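Local coordinates for beta-porphyranase A (Bacteroides plebeius, PDB 4AW7), which hydrolyses the beta-D-galactose-(1->4)-alpha-L-galactose-6-sulfate linkages of the red-algal polysaccharide porphyran, releasing mostly disaccharides, at residues A[96-101]-A[135-140]; A[130-135]-A[179-184]. One frame throughout, in Å; residues are numbered along the deposited sequence.

Contact 1 of 2, residues A[96-101]-A[135-140]; sequences GNISVK and ELVPEF. With K (potassium ion), chain G.
A chi1 of 178° places Val-100 CG1 opposite its own backbone N and sets it against the backbone and side chain of Glu-139; CG1 lies 3.6 Å from Glu-139 CB. Leu-136 has a similar first torsion (-170°), and its CD1 reaches back across the pair to Ser-99 CB at 3.7 Å and on to Lys-101 CB. Beside Val-100, Ile-98 CG2 lies 3.7 Å from Val-137 CG1 and also touches Val-137 CG2. The frame is two short parallel strands, 99-101 and 136-138. Val-137 N donates to Ser-99 O, and Lys-101 N to Val-137 O, both at 2.9 Å and close to linear with the carbonyl. Ser-99 N to Glu-135 O and Glu-139 N to Lys-101 O complete the ladder. The sheet is the curled parallel one of the (beta/alpha)8 (TIM) barrel. Strand 99-101 pairs with the start of strand 136-142; beyond the corner at Glu-139, strand 104-106 takes over. At the start of the pair a water donates to Asn-97 O and to Glu-135 O, each at 3.0 Å. Potassium sits beside Leu-136, whose O is a long 3.4 Å from the ion; Tyr-103 also binds it. The charged ends turn to other partners: Lys-101 NZ forms a salt bridge with Asp-51, and Glu-139 OE1 one with Arg-102.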
loop_
_atom_site.group_PDB
_atom_site.type_symbol
_atom_site.label_atom_id
_atom_site.label_comp_id
_atom_site.label_asym_id
_atom_site.label_seq_id
_atom_site.Cartn_x
_atom_site.Cartn_y
_atom_site.Cartn_z
ATOM N N GLY A 96 -12.799 -31.889 8.130
ATOM C CA GLY A 96 -12.162 -31.483 9.371
ATOM C C GLY A 96 -11.956 -29.977 9.495
ATOM O O GLY A 96 -12.474 -29.175 8.714
ATOM N N ASN A 97 -11.197 -29.591 10.511
ATOM C CA ASN A 97 -10.884 -28.200 10.807
ATOM C C ASN A 97 -10.088 -27.570 9.651
ATOM O O ASN A 97 -9.212 -28.204 9.059
ATOM C CB ASN A 97 -10.070 -28.094 12.113
ATOM C CG ASN A 97 -9.668 -26.669 12.458
ATOM O OD1 ASN A 97 -10.504 -25.872 12.902
ATOM N ND2 ASN A 97 -8.383 -26.333 12.252
ATOM N N ILE A 98 -10.426 -26.322 9.349
ATOM C CA ILE A 98 -9.652 -25.523 8.394
ATOM C C ILE A 98 -8.870 -24.481 9.172
ATOM O O ILE A 98 -9.425 -23.620 9.847
ATOM C CB ILE A 98 -10.536 -24.860 7.340
ATOM C CG1 ILE A 98 -11.350 -25.908 6.589
ATOM C CG2 ILE A 98 -9.662 -24.056 6.376
ATOM C CD1 ILE A 98 -12.230 -25.369 5.493
ATOM N N SER A 99 -7.562 -24.553 9.029
ATOM C CA SER A 99 -6.682 -23.521 9.548
ATOM C C SER A 99 -6.326 -22.543 8.440
ATOM O O SER A 99 -6.391 -22.879 7.252
ATOM C CB SER A 99 -5.405 -24.131 10.064
ATOM O OG SER A 99 -5.604 -24.867 11.260
ATOM N N VAL A 100 -5.927 -21.346 8.855
ATOM C CA VAL A 100 -5.640 -20.245 7.942
ATOM C C VAL A 100 -4.184 -19.819 8.053
ATOM O O VAL A 100 -3.719 -19.484 9.158
ATOM C CB VAL A 100 -6.531 -19.037 8.244
ATOM C CG1 VAL A 100 -6.185 -17.898 7.322
ATOM C CG2 VAL A 100 -8.005 -19.382 8.126
ATOM N N LYS A 101 -3.445 -19.855 6.944
ATOM C CA LYS A 101 -2.081 -19.372 6.896
ATOM C C LYS A 101 -2.089 -17.977 6.288
ATOM O O LYS A 101 -2.683 -17.739 5.218
ATOM C CB LYS A 101 -1.175 -20.268 6.079
ATOM C CG LYS A 101 0.313 -19.931 6.196
ATOM C CD LYS A 101 1.178 -20.876 5.349
ATOM C CE LYS A 101 2.625 -20.503 5.327
ATOM N NZ LYS A 101 3.300 -21.130 6.444
ATOM N N GLU A 135 -7.173 -28.594 4.479
ATOM C CA GLU A 135 -6.864 -28.411 5.893
ATOM C C GLU A 135 -6.260 -27.053 6.207
ATOM O O GLU A 135 -6.348 -26.597 7.345
ATOM C CB GLU A 135 -5.937 -29.507 6.436
ATOM C CG GLU A 135 -4.555 -29.612 5.902
ATOM C CD GLU A 135 -3.796 -30.863 6.377
ATOM O OE1 GLU A 135 -4.405 -31.744 7.040
ATOM O OE2 GLU A 135 -2.571 -30.954 6.066
ATOM N N LEU A 136 -5.662 -26.414 5.202
ATOM C CA LEU A 136 -4.982 -25.140 5.389
ATOM C C LEU A 136 -5.313 -24.293 4.156
ATOM O O LEU A 136 -5.095 -24.776 3.015
ATOM C CB LEU A 136 -3.466 -25.367 5.471
ATOM C CG LEU A 136 -2.621 -24.159 5.912
ATOM C CD1 LEU A 136 -2.924 -23.691 7.326
ATOM C CD2 LEU A 136 -1.168 -24.496 5.700
ATOM N N VAL A 137 -5.797 -23.082 4.392
ATOM C CA VAL A 137 -6.123 -22.155 3.322
ATOM C C VAL A 137 -5.386 -20.836 3.499
ATOM O O VAL A 137 -5.047 -20.457 4.610
ATOM C CB VAL A 137 -7.639 -21.905 3.276
ATOM C CG1 VAL A 137 -8.398 -23.240 3.017
ATOM C CG2 VAL A 137 -8.166 -21.205 4.505
ATOM N N PRO A 138 -5.146 -20.092 2.411
ATOM C CA PRO A 138 -4.602 -18.733 2.578
ATOM C C PRO A 138 -5.595 -17.796 3.187
ATOM O O PRO A 138 -6.807 -17.875 2.937
ATOM C CB PRO A 138 -4.307 -18.307 1.138
ATOM C CG PRO A 138 -5.335 -19.070 0.314
ATOM C CD PRO A 138 -5.416 -20.428 1.009
ATOM N N GLU A 139 -5.098 -16.837 3.960
ATOM C CA GLU A 139 -5.972 -15.818 4.470
ATOM C C GLU A 139 -6.581 -14.982 3.360
ATOM O O GLU A 139 -7.695 -14.462 3.528
ATOM C CB GLU A 139 -5.232 -14.916 5.487
ATOM C CG GLU A 139 -6.108 -13.872 6.147
ATOM C CD GLU A 139 -5.421 -13.071 7.242
ATOM O OE1 GLU A 139 -4.207 -13.266 7.484
ATOM O OE2 GLU A 139 -6.116 -12.235 7.844
ATOM N N PHE A 140 -5.826 -14.759 2.288
ATOM C CA PHE A 140 -6.272 -13.924 1.163
ATOM C C PHE A 140 -6.164 -14.696 -0.124
ATOM O O PHE A 140 -5.157 -15.323 -0.415
ATOM C CB PHE A 140 -5.423 -12.647 1.035
ATOM C CG PHE A 140 -5.356 -11.852 2.309
ATOM C CD1 PHE A 140 -6.392 -11.011 2.638
ATOM C CD2 PHE A 140 -4.299 -11.978 3.192
ATOM C CE1 PHE A 140 -6.399 -10.335 3.819
ATOM C CE2 PHE A 140 -4.278 -11.277 4.370
ATOM C CZ PHE A 140 -5.342 -10.484 4.699
HETATM K K K G . -2.365 -22.979 2.098
HETATM O O HOH W 1 -6.398 -27.806 10.072
#

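Contact 2 of 2, residues A[130-135]-A[179-184]; sequences YYSNSE and HNNPRL
Arg-183 meets Ser-132 edge-on. The carbonyl oxygen of Ser-132 lies at the edge of the guanidinium, 5° out of its plane. NE and NH2 of Arg-183 both donate to Ser-132 O, each at 3.0 Å. The NH2 bond runs nearly in line with the carbonyl, with a C=O...N angle of 164°, while NE comes in at a wider slant. The bend of the arginine chain at chi3 (57°) turns this NE side of the group to the oxygen. NH2 has a second partner, Gly-96 O. With an alanine here, Ser-132 O is likely to lose both donors and Gly-96 O its mate.

Beside this grip, the amide of Asn-181 lies against Ser-132 CB, with ND2 3.4 Å from it. Ser-132 OG bonds back to Ala-128 O within the helix. Next to the amide, Leu-184 spreads its two methyls over the helix end: CD1 is 3.8 Å from Tyr-131 CB, and CD2 is 3.8 Å from Tyr-131 C. The Tyr-131 ring leads away from Leu-184 and meets Phe-141 edge-to-face. Leu-184 N bonds to Asn-181 O at 3.0 Å and closes the turn. Asn-181 OD1 adds a weak bond from Arg-183 N. The carbonyl of Ser-132 belongs to the last turn of helix 120-132, so the positive guanidinium would probably suit the negative end of the helix dipole. Two neighbouring alpha-to-beta connections of the (beta/alpha)8 barrel, 120-132 to 136-142 and 160-179 to 189-195, are thus joined by an arginine on a helix C-terminus.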
loop_
_atom_site.group_PDB
_atom_site.type_symbol
_atom_site.label_atom_id
_atom_site.label_comp_id
_atom_site.label_asym_id
_atom_site.label_seq_id
_atom_site.Cartn_x
_atom_site.Cartn_y
_atom_site.Cartn_z
ATOM N N TYR A 130 -12.310 -26.524 -3.693
ATOM C CA TYR A 130 -10.902 -26.729 -3.461
ATOM C C TYR A 130 -10.549 -26.278 -2.034
ATOM O O TYR A 130 -9.976 -27.051 -1.263
ATOM C CB TYR A 130 -10.083 -25.893 -4.474
ATOM C CG TYR A 130 -8.595 -25.951 -4.242
ATOM C CD1 TYR A 130 -7.865 -27.081 -4.567
ATOM C CD2 TYR A 130 -7.903 -24.861 -3.691
ATOM C CE1 TYR A 130 -6.499 -27.125 -4.364
ATOM C CE2 TYR A 130 -6.553 -24.915 -3.503
ATOM C CZ TYR A 130 -5.854 -26.041 -3.829
ATOM O OH TYR A 130 -4.497 -26.131 -3.636
ATOM N N TYR A 131 -10.906 -25.050 -1.658
ATOM C CA TYR A 131 -10.513 -24.547 -0.351
ATOM C C TYR A 131 -11.290 -25.183 0.804
ATOM O O TYR A 131 -10.723 -25.415 1.871
ATOM C CB TYR A 131 -10.571 -23.019 -0.334
ATOM C CG TYR A 131 -9.438 -22.345 -1.106
ATOM C CD1 TYR A 131 -8.116 -22.635 -0.828
ATOM C CD2 TYR A 131 -9.702 -21.405 -2.100
ATOM C CE1 TYR A 131 -7.091 -22.017 -1.500
ATOM C CE2 TYR A 131 -8.672 -20.764 -2.773
ATOM C CZ TYR A 131 -7.380 -21.079 -2.491
ATOM O OH TYR A 131 -6.341 -20.441 -3.164
ATOM N N SER A 132 -12.581 -25.455 0.627
ATOM C CA SER A 132 -13.368 -26.020 1.732
ATOM C C SER A 132 -12.990 -27.459 2.031
ATOM O O SER A 132 -13.313 -27.944 3.128
ATOM C CB SER A 132 -14.862 -25.852 1.492
ATOM O OG SER A 132 -15.277 -26.675 0.454
ATOM N N ASN A 133 -12.301 -28.121 1.114
ATOM C CA ASN A 133 -11.773 -29.450 1.338
ATOM C C ASN A 133 -10.278 -29.460 1.602
ATOM O O ASN A 133 -9.583 -30.439 1.353
ATOM C CB ASN A 133 -12.150 -30.384 0.172
ATOM C CG ASN A 133 -13.625 -30.696 0.166
ATOM O OD1 ASN A 133 -14.079 -31.571 0.911
ATOM N ND2 ASN A 133 -14.377 -30.001 -0.671
ATOM N N SER A 134 -9.760 -28.316 2.063
ATOM C CA SER A 134 -8.366 -28.201 2.422
ATOM C C SER A 134 -8.230 -28.015 3.926
ATOM O O SER A 134 -8.997 -27.312 4.540
ATOM C CB SER A 134 -7.739 -26.978 1.728
ATOM O OG SER A 134 -7.710 -27.094 0.309
ATOM N N GLU A 135 -7.173 -28.594 4.479
ATOM C CA GLU A 135 -6.864 -28.411 5.893
ATOM C C GLU A 135 -6.260 -27.053 6.207
ATOM O O GLU A 135 -6.348 -26.597 7.345
ATOM C CB GLU A 135 -5.937 -29.507 6.436
ATOM C CG GLU A 135 -4.555 -29.612 5.902
ATOM C CD GLU A 135 -3.796 -30.863 6.377
ATOM O OE1 GLU A 135 -4.405 -31.744 7.040
ATOM O OE2 GLU A 135 -2.571 -30.954 6.066
ATOM N N HIS A 179 -17.913 -16.898 -0.140
ATOM C CA HIS A 179 -18.707 -16.326 0.947
ATOM C C HIS A 179 -19.954 -17.145 1.272
ATOM O O HIS A 179 -20.430 -17.136 2.421
ATOM C CB HIS A 179 -19.088 -14.894 0.684
ATOM C CG HIS A 179 -17.904 -13.977 0.624
ATOM N ND1 HIS A 179 -17.820 -12.920 -0.260
ATOM C CD2 HIS A 179 -16.745 -13.982 1.325
ATOM C CE1 HIS A 179 -16.662 -12.299 -0.081
ATOM N NE2 HIS A 179 -15.983 -12.928 0.864
ATOM N N ASN A 180 -20.484 -17.850 0.286
ATOM C CA ASN A 180 -21.659 -18.703 0.519
ATOM C C ASN A 180 -21.302 -20.095 0.996
ATOM O O ASN A 180 -22.200 -20.924 1.178
ATOM C CB ASN A 180 -22.512 -18.798 -0.765
ATOM C CG ASN A 180 -23.404 -17.590 -0.975
ATOM O OD1 ASN A 180 -23.874 -16.953 -0.017
ATOM N ND2 ASN A 180 -23.732 -17.319 -2.252
ATOM N N ASN A 181 -20.025 -20.368 1.257
ATOM C CA ASN A 181 -19.565 -21.634 1.823
ATOM C C ASN A 181 -19.281 -21.381 3.316
ATOM O O ASN A 181 -18.339 -20.666 3.661
ATOM C CB ASN A 181 -18.322 -22.164 1.090
ATOM C CG ASN A 181 -17.895 -23.510 1.585
ATOM O OD1 ASN A 181 -17.487 -23.660 2.747
ATOM N ND2 ASN A 181 -17.929 -24.494 0.710
ATOM N N PRO A 182 -20.103 -21.961 4.237
ATOM C CA PRO A 182 -19.910 -21.624 5.666
ATOM C C PRO A 182 -18.572 -22.088 6.256
ATOM O O PRO A 182 -18.147 -21.558 7.283
ATOM C CB PRO A 182 -21.092 -22.320 6.373
ATOM C CG PRO A 182 -21.595 -23.316 5.365
ATOM C CD PRO A 182 -21.314 -22.778 4.019
ATOM N N ARG A 183 -17.912 -23.049 5.630
ATOM C CA ARG A 183 -16.579 -23.467 6.079
ATOM C C ARG A 183 -15.491 -22.432 5.783
ATOM O O ARG A 183 -14.458 -22.406 6.440
ATOM C CB ARG A 183 -16.188 -24.793 5.485
ATOM C CG ARG A 183 -16.941 -25.931 6.135
ATOM C CD ARG A 183 -16.705 -27.231 5.461
ATOM N NE ARG A 183 -15.332 -27.729 5.322
ATOM C CZ ARG A 183 -14.599 -28.245 6.311
ATOM N NH1 ARG A 183 -15.057 -28.286 7.558
ATOM N NH2 ARG A 183 -13.414 -28.739 6.038
ATOM N N LEU A 184 -15.715 -21.601 4.768
ATOM C CA LEU A 184 -14.722 -20.574 4.366
ATOM C C LEU A 184 -15.100 -19.156 4.743
ATOM O O LEU A 184 -14.215 -18.321 4.948
ATOM C CB LEU A 184 -14.564 -20.620 2.852
ATOM C CG LEU A 184 -14.086 -21.938 2.293
ATOM C CD1 LEU A 184 -14.029 -21.915 0.764
ATOM C CD2 LEU A 184 -12.735 -22.352 2.867
#

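The centres of contacts 1 and 2 lie about 9 Å apart, and Glu-135 belongs to both. Helix 120-132 of contact 2 is followed, after a short loop, by strand 136-142 of contact 1. Arg-183 ties the two together: its NH2 is 2.9 Å from Gly-96 O, a probable hydrogen bond. Packing adds to this, with Val-137 CG1 3.4 Å from Tyr-131 O and Pro-138 CD 3.4 Å from Tyr-131 CE1. The Pro-138 side chain is about 8 Å from that of substrate-binding Lys-70, and the Tyr-131 side chain is about 7 Å from that of substrate-binding Trp-72. Measured from the side chain, Pro-138 is about 11 Å from a bound galactose, and Tyr-131 is about 10 Å from a bound galactose.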